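Local coordinates for Exo-poly-alpha-D-galacturonosidase (Thermotoga maritima, PDB 3JUR), which probably hydrolyses the glycosidic bonds of polygalacturonate, the backbone of pectin, as an exo-acting enzyme of glycosyl hydrolase family 28, at residues I356-R361 / P371-V376; Y388-E393 / G422-E427. All blocks are in the same frame, centred on the assembly; numbering follows the deposited sequence.

Neighbouring turns of a right-handed parallel beta-helix show how such a fold fills its interior. Followed from the N terminus, the chain first lays down strand 357-359, runs through a short segment without helix or strand, and returns at 371-376 on another wall of the helix, where contact 1 closes the loop. It then comes round to 388-393, directly beside 357-359 in the same sheet, and contact 2 closes later, at 422-427, after 28 residues that include several strands. The loops follow in series, neither crossing nor enclosing the other. Backbone pairing joins them: Ile358 O lies 2.8 Å from Glu393 N, a probable hydrogen bond, and the contact centres are about 10 Å apart.

Contact 1 (I356-R361 / P371-V376); sequences IRINLR and PVVRSV
With CG1 of Val373 anti to its backbone N (chi1 -176°) and CG2 of Ile358 likewise anti to its own N, the two methyls meet 3.9 Å apart, although these side chains slide past each other in opposite directions. Val373's other methyl, CG2, serves Leu360: the two side chains reach for one another tip to tip, and CD1 of Leu360 closes to 3.7 Å from Val373 CG2, which also lies 4.0 Å from Leu360 CG. The second leucine branch, CD2, turns to the proline ring and touches Pro371 CG at 4.2 Å. This is core packing between two walls of a parallel beta-helix, held by apolar contact and buried, with Val400 and Ile403 of strand 400-406 adding to the same interior. Cutting Leu360 back to an alanine is likely to open a gap between Val373 and Pro371, taking from the valine's CG2 and the proline ring the partner they share. At the end of the strand, Asn359 OD1 accepts from Arg361 N at 2.9 Å, an Asx turn whose donor stands 59° above the carbonyl plane. The guanidinium of Arg361 forms a salt bridge to Glu420 and a hydrogen bond to the carbonyl of Gly394.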
loop_
_atom_site.group_PDB
_atom_site.type_symbol
_atom_site.label_atom_id
_atom_site.label_comp_id
_atom_site.label_asym_id
_atom_site.label_seq_id
_atom_site.Cartn_x
_atom_site.Cartn_y
_atom_site.Cartn_z
ATOM N N ILE D 356 -12.714 -3.781 -15.664
ATOM C CA ILE D 356 -12.470 -4.930 -16.534
ATOM C C ILE D 356 -13.588 -5.958 -16.309
ATOM O O ILE D 356 -13.801 -6.421 -15.189
ATOM C CB ILE D 356 -11.081 -5.564 -16.264
ATOM C CG1 ILE D 356 -9.956 -4.568 -16.599
ATOM C CG2 ILE D 356 -10.905 -6.855 -17.059
ATOM C CD1 ILE D 356 -8.632 -4.887 -15.900
ATOM N N ARG D 357 -14.299 -6.294 -17.383
ATOM C CA ARG D 357 -15.420 -7.207 -17.319
ATOM C C ARG D 357 -15.282 -8.317 -18.351
ATOM O O ARG D 357 -15.151 -8.049 -19.544
ATOM C CB ARG D 357 -16.743 -6.457 -17.553
ATOM C CG ARG D 357 -17.982 -7.356 -17.526
ATOM C CD ARG D 357 -18.391 -7.631 -16.101
ATOM N NE ARG D 357 -19.498 -8.578 -15.963
ATOM C CZ ARG D 357 -20.791 -8.274 -16.049
ATOM N NH1 ARG D 357 -21.697 -9.228 -15.885
ATOM N NH2 ARG D 357 -21.189 -7.036 -16.306
ATOM N N ILE D 358 -15.317 -9.561 -17.887
ATOM C CA ILE D 358 -15.406 -10.706 -18.794
ATOM C C ILE D 358 -16.576 -11.561 -18.346
ATOM O O ILE D 358 -16.611 -12.036 -17.203
ATOM C CB ILE D 358 -14.100 -11.533 -18.860
ATOM C CG1 ILE D 358 -12.915 -10.628 -19.216
ATOM C CG2 ILE D 358 -14.239 -12.683 -19.886
ATOM C CD1 ILE D 358 -11.570 -11.341 -19.242
ATOM N N ASN D 359 -17.549 -11.717 -19.238
ATOM C CA ASN D 359 -18.817 -12.368 -18.907
ATOM C C ASN D 359 -19.195 -13.436 -19.933
ATOM O O ASN D 359 -19.371 -13.128 -21.129
ATOM C CB ASN D 359 -19.926 -11.313 -18.797
ATOM C CG ASN D 359 -21.252 -11.894 -18.332
ATOM O OD1 ASN D 359 -21.317 -13.025 -17.834
ATOM N ND2 ASN D 359 -22.321 -11.120 -18.495
ATOM N N LEU D 360 -19.309 -14.683 -19.473
ATOM C CA LEU D 360 -19.706 -15.776 -20.363
ATOM C C LEU D 360 -21.164 -16.182 -20.154
ATOM O O LEU D 360 -21.585 -17.248 -20.607
ATOM C CB LEU D 360 -18.772 -16.986 -20.232
ATOM C CG LEU D 360 -17.480 -16.998 -21.049
ATOM C CD1 LEU D 360 -16.502 -15.901 -20.617
ATOM C CD2 LEU D 360 -16.827 -18.378 -20.969
ATOM N N ARG D 361 -21.925 -15.314 -19.487
ATOM C CA ARG D 361 -23.347 -15.545 -19.216
ATOM C C ARG D 361 -24.226 -14.427 -19.777
ATOM O O ARG D 361 -25.265 -14.106 -19.203
ATOM C CB ARG D 361 -23.596 -15.667 -17.714
ATOM C CG ARG D 361 -22.951 -16.864 -17.064
ATOM C CD ARG D 361 -22.750 -16.595 -15.596
ATOM N NE ARG D 361 -21.550 -17.259 -15.098
ATOM C CZ ARG D 361 -21.119 -17.197 -13.842
ATOM N NH1 ARG D 361 -21.791 -16.490 -12.937
ATOM N NH2 ARG D 361 -20.015 -17.849 -13.491
ATOM N N PRO D 371 -18.059 -20.971 -25.791
ATOM C CA PRO D 371 -17.078 -20.051 -26.380
ATOM C C PRO D 371 -15.682 -20.214 -25.783
ATOM O O PRO D 371 -15.538 -20.462 -24.582
ATOM C CB PRO D 371 -17.647 -18.669 -26.049
ATOM C CG PRO D 371 -18.488 -18.873 -24.846
ATOM C CD PRO D 371 -18.982 -20.286 -24.863
ATOM N N VAL D 372 -14.663 -20.081 -26.623
ATOM C CA VAL D 372 -13.288 -20.111 -26.149
ATOM C C VAL D 372 -12.918 -18.678 -25.775
ATOM O O VAL D 372 -12.925 -17.799 -26.632
ATOM C CB VAL D 372 -12.317 -20.666 -27.228
ATOM C CG1 VAL D 372 -10.874 -20.635 -26.721
ATOM C CG2 VAL D 372 -12.712 -22.090 -27.646
ATOM N N VAL D 373 -12.639 -18.440 -24.493
ATOM C CA VAL D 373 -12.249 -17.101 -24.021
ATOM C C VAL D 373 -10.930 -17.225 -23.272
ATOM O O VAL D 373 -10.880 -17.752 -22.147
ATOM C CB VAL D 373 -13.338 -16.427 -23.130
ATOM C CG1 VAL D 373 -12.925 -15.010 -22.742
ATOM C CG2 VAL D 373 -14.698 -16.389 -23.854
ATOM N N ARG D 374 -9.856 -16.774 -23.923
ATOM C CA ARG D 374 -8.499 -16.895 -23.379
ATOM C C ARG D 374 -7.527 -15.835 -23.897
ATOM O O ARG D 374 -7.811 -15.141 -24.883
ATOM C CB ARG D 374 -7.931 -18.302 -23.606
ATOM C CG ARG D 374 -8.471 -19.010 -24.830
ATOM C CD ARG D 374 -7.515 -19.069 -26.004
ATOM N NE ARG D 374 -6.707 -20.288 -25.984
ATOM C CZ ARG D 374 -6.397 -21.023 -27.049
ATOM N NH1 ARG D 374 -6.829 -20.697 -28.260
ATOM N NH2 ARG D 374 -5.650 -22.106 -26.901
ATOM N N SER D 375 -6.389 -15.716 -23.214
ATOM C CA SER D 375 -5.281 -14.845 -23.632
ATOM C C SER D 375 -5.678 -13.381 -23.788
ATOM O O SER D 375 -5.630 -12.813 -24.888
ATOM C CB SER D 375 -4.630 -15.390 -24.908
ATOM O OG SER D 375 -4.199 -16.713 -24.667
ATOM N N VAL D 376 -6.098 -12.789 -22.674
ATOM C CA VAL D 376 -6.426 -11.374 -22.614
ATOM C C VAL D 376 -5.371 -10.719 -21.729
ATOM O O VAL D 376 -5.089 -11.194 -20.615
ATOM C CB VAL D 376 -7.860 -11.124 -22.055
ATOM C CG1 VAL D 376 -8.206 -9.624 -22.071
ATOM C CG2 VAL D 376 -8.902 -11.915 -22.855
#

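Contact 2 (Y388-E393 / G422-E427); sequences YAVRIE and GQLGME
Leu424 faces Val390 and Ile392 across the interior, and its side chain can be followed outward from the strand. CB leaves the backbone toward the opposite segment, and CG stands anti to the backbone N (chi1 176°), which carries the fork inward. From there the branches part: CD1 meets CD1 of Ile392 at 3.9 Å, while CD2 comes to 4.2 Å from CG1 of Val390. In both pairs the side chains cross obliquely, and the fork lets one leucine touch two residues of the facing strand; Ile405 of strand 400-406 packs against both Leu424 and Val390. Nearby, Gly422 has no side chain, and a beta carbon there would sit tightly against Ile392 CG2.

The other surface of strand 390-393 is polar. CD of Arg391 lies 4.0 Å above the centre of the Tyr388 ring, and one face of the guanidinium is covered by Tyr388 CZ, offset toward the rim. Its NE gives a bent salt-bridge hydrogen bond of 3.1 Å to Glu393 OE2 (137° at the hydrogen), reached from above the carboxylate plane; NH1 forms a salt bridge with Glu354, which lies just before strand 357-359. Aliphatic residues turned inward from separate walls to form a stacked core are typical of the right-handed parallel beta-helix of family 28 glycosidases.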
loop_
_atom_site.group_PDB
_atom_site.type_symbol
_atom_site.label_atom_id
_atom_site.label_comp_id
_atom_site.label_asym_id
_atom_site.label_seq_id
_atom_site.Cartn_x
_atom_site.Cartn_y
_atom_site.Cartn_z
ATOM N N TYR D 388 -16.700 -2.648 -9.482
ATOM C CA TYR D 388 -15.685 -3.701 -9.619
ATOM C C TYR D 388 -14.455 -3.205 -10.370
ATOM O O TYR D 388 -14.578 -2.496 -11.370
ATOM C CB TYR D 388 -16.245 -4.892 -10.398
ATOM C CG TYR D 388 -17.397 -5.593 -9.721
ATOM C CD1 TYR D 388 -17.190 -6.765 -8.993
ATOM C CD2 TYR D 388 -18.695 -5.080 -9.811
ATOM C CE1 TYR D 388 -18.254 -7.414 -8.372
ATOM C CE2 TYR D 388 -19.770 -5.720 -9.196
ATOM C CZ TYR D 388 -19.541 -6.884 -8.481
ATOM O OH TYR D 388 -20.600 -7.503 -7.874
ATOM N N ALA D 389 -13.271 -3.573 -9.895
ATOM C CA ALA D 389 -12.067 -3.378 -10.699
ATOM C C ALA D 389 -11.995 -4.506 -11.725
ATOM O O ALA D 389 -11.881 -4.261 -12.930
ATOM C CB ALA D 389 -10.804 -3.356 -9.809
ATOM N N VAL D 390 -12.069 -5.742 -11.239
ATOM C CA VAL D 390 -11.999 -6.927 -12.098
ATOM C C VAL D 390 -13.166 -7.878 -11.781
ATOM O O VAL D 390 -13.301 -8.367 -10.653
ATOM C CB VAL D 390 -10.657 -7.679 -11.946
ATOM C CG1 VAL D 390 -10.607 -8.889 -12.874
ATOM C CG2 VAL D 390 -9.470 -6.765 -12.219
ATOM N N ARG D 391 -14.009 -8.114 -12.784
ATOM C CA ARG D 391 -15.127 -9.033 -12.670
ATOM C C ARG D 391 -15.059 -10.027 -13.830
ATOM O O ARG D 391 -15.283 -9.659 -14.987
ATOM C CB ARG D 391 -16.442 -8.253 -12.682
ATOM C CG ARG D 391 -17.687 -9.088 -12.399
ATOM C CD ARG D 391 -18.934 -8.226 -12.512
ATOM N NE ARG D 391 -20.147 -8.993 -12.265
ATOM C CZ ARG D 391 -21.379 -8.485 -12.226
ATOM N NH1 ARG D 391 -21.595 -7.188 -12.434
ATOM N NH2 ARG D 391 -22.405 -9.289 -11.984
ATOM N N ILE D 392 -14.708 -11.278 -13.516
ATOM C CA ILE D 392 -14.487 -12.302 -14.546
ATOM C C ILE D 392 -15.324 -13.532 -14.231
ATOM O O ILE D 392 -15.144 -14.166 -13.193
ATOM C CB ILE D 392 -12.977 -12.677 -14.698
ATOM C CG1 ILE D 392 -12.181 -11.466 -15.191
ATOM C CG2 ILE D 392 -12.797 -13.893 -15.653
ATOM C CD1 ILE D 392 -10.666 -11.601 -15.038
ATOM N N GLU D 393 -16.264 -13.842 -15.116
ATOM C CA GLU D 393 -17.166 -14.966 -14.891
ATOM C C GLU D 393 -17.238 -15.921 -16.084
ATOM O O GLU D 393 -17.783 -15.589 -17.153
ATOM C CB GLU D 393 -18.551 -14.461 -14.465
ATOM C CG GLU D 393 -18.516 -13.801 -13.087
ATOM C CD GLU D 393 -19.741 -12.956 -12.767
ATOM O OE1 GLU D 393 -20.521 -13.375 -11.878
ATOM O OE2 GLU D 393 -19.924 -11.881 -13.381
ATOM N N GLY D 422 -12.511 -19.112 -13.579
ATOM C CA GLY D 422 -11.509 -18.396 -14.341
ATOM C C GLY D 422 -10.116 -18.613 -13.794
ATOM O O GLY D 422 -9.934 -19.139 -12.691
ATOM N N GLN D 423 -9.140 -18.195 -14.584
ATOM C CA GLN D 423 -7.730 -18.284 -14.248
ATOM C C GLN D 423 -7.182 -16.864 -14.404
ATOM O O GLN D 423 -7.135 -16.335 -15.510
ATOM C CB GLN D 423 -7.049 -19.268 -15.207
ATOM C CG GLN D 423 -5.574 -19.571 -14.930
ATOM C CD GLN D 423 -4.905 -20.290 -16.098
ATOM O OE1 GLN D 423 -5.151 -19.967 -17.263
ATOM N NE2 GLN D 423 -4.055 -21.271 -15.787
ATOM N N LEU D 424 -6.814 -16.233 -13.291
ATOM C CA LEU D 424 -6.364 -14.842 -13.320
ATOM C C LEU D 424 -4.941 -14.711 -12.786
ATOM O O LEU D 424 -4.617 -15.214 -11.701
ATOM C CB LEU D 424 -7.331 -13.934 -12.528
ATOM C CG LEU D 424 -7.024 -12.443 -12.327
ATOM C CD1 LEU D 424 -7.010 -11.680 -13.647
ATOM C CD2 LEU D 424 -8.019 -11.794 -11.336
ATOM N N GLY D 425 -4.098 -14.043 -13.568
ATOM C CA GLY D 425 -2.767 -13.663 -13.121
ATOM C C GLY D 425 -2.593 -12.157 -13.070
ATOM O O GLY D 425 -3.060 -11.427 -13.965
ATOM N N MET D 426 -1.935 -11.694 -12.011
ATOM C CA MET D 426 -1.573 -10.283 -11.858
ATOM C C MET D 426 -0.103 -10.179 -11.452
ATOM O O MET D 426 0.366 -10.935 -10.594
ATOM C CB MET D 426 -2.472 -9.588 -10.830
ATOM C CG MET D 426 -3.974 -9.745 -11.108
ATOM S SD MET D 426 -5.044 -8.657 -10.143
ATOM C CE MET D 426 -4.974 -7.170 -11.121
ATOM N N GLU D 427 0.625 -9.272 -12.098
ATOM C CA GLU D 427 2.037 -9.049 -11.801
ATOM C C GLU D 427 2.301 -7.550 -11.652
ATOM O O GLU D 427 1.945 -6.781 -12.529
ATOM C CB GLU D 427 2.922 -9.665 -12.892
ATOM C CG GLU D 427 2.775 -11.186 -13.012
ATOM C CD GLU D 427 3.808 -11.841 -13.923
ATOM O OE1 GLU D 427 4.716 -11.141 -14.430
ATOM O OE2 GLU D 427 3.705 -13.074 -14.130
#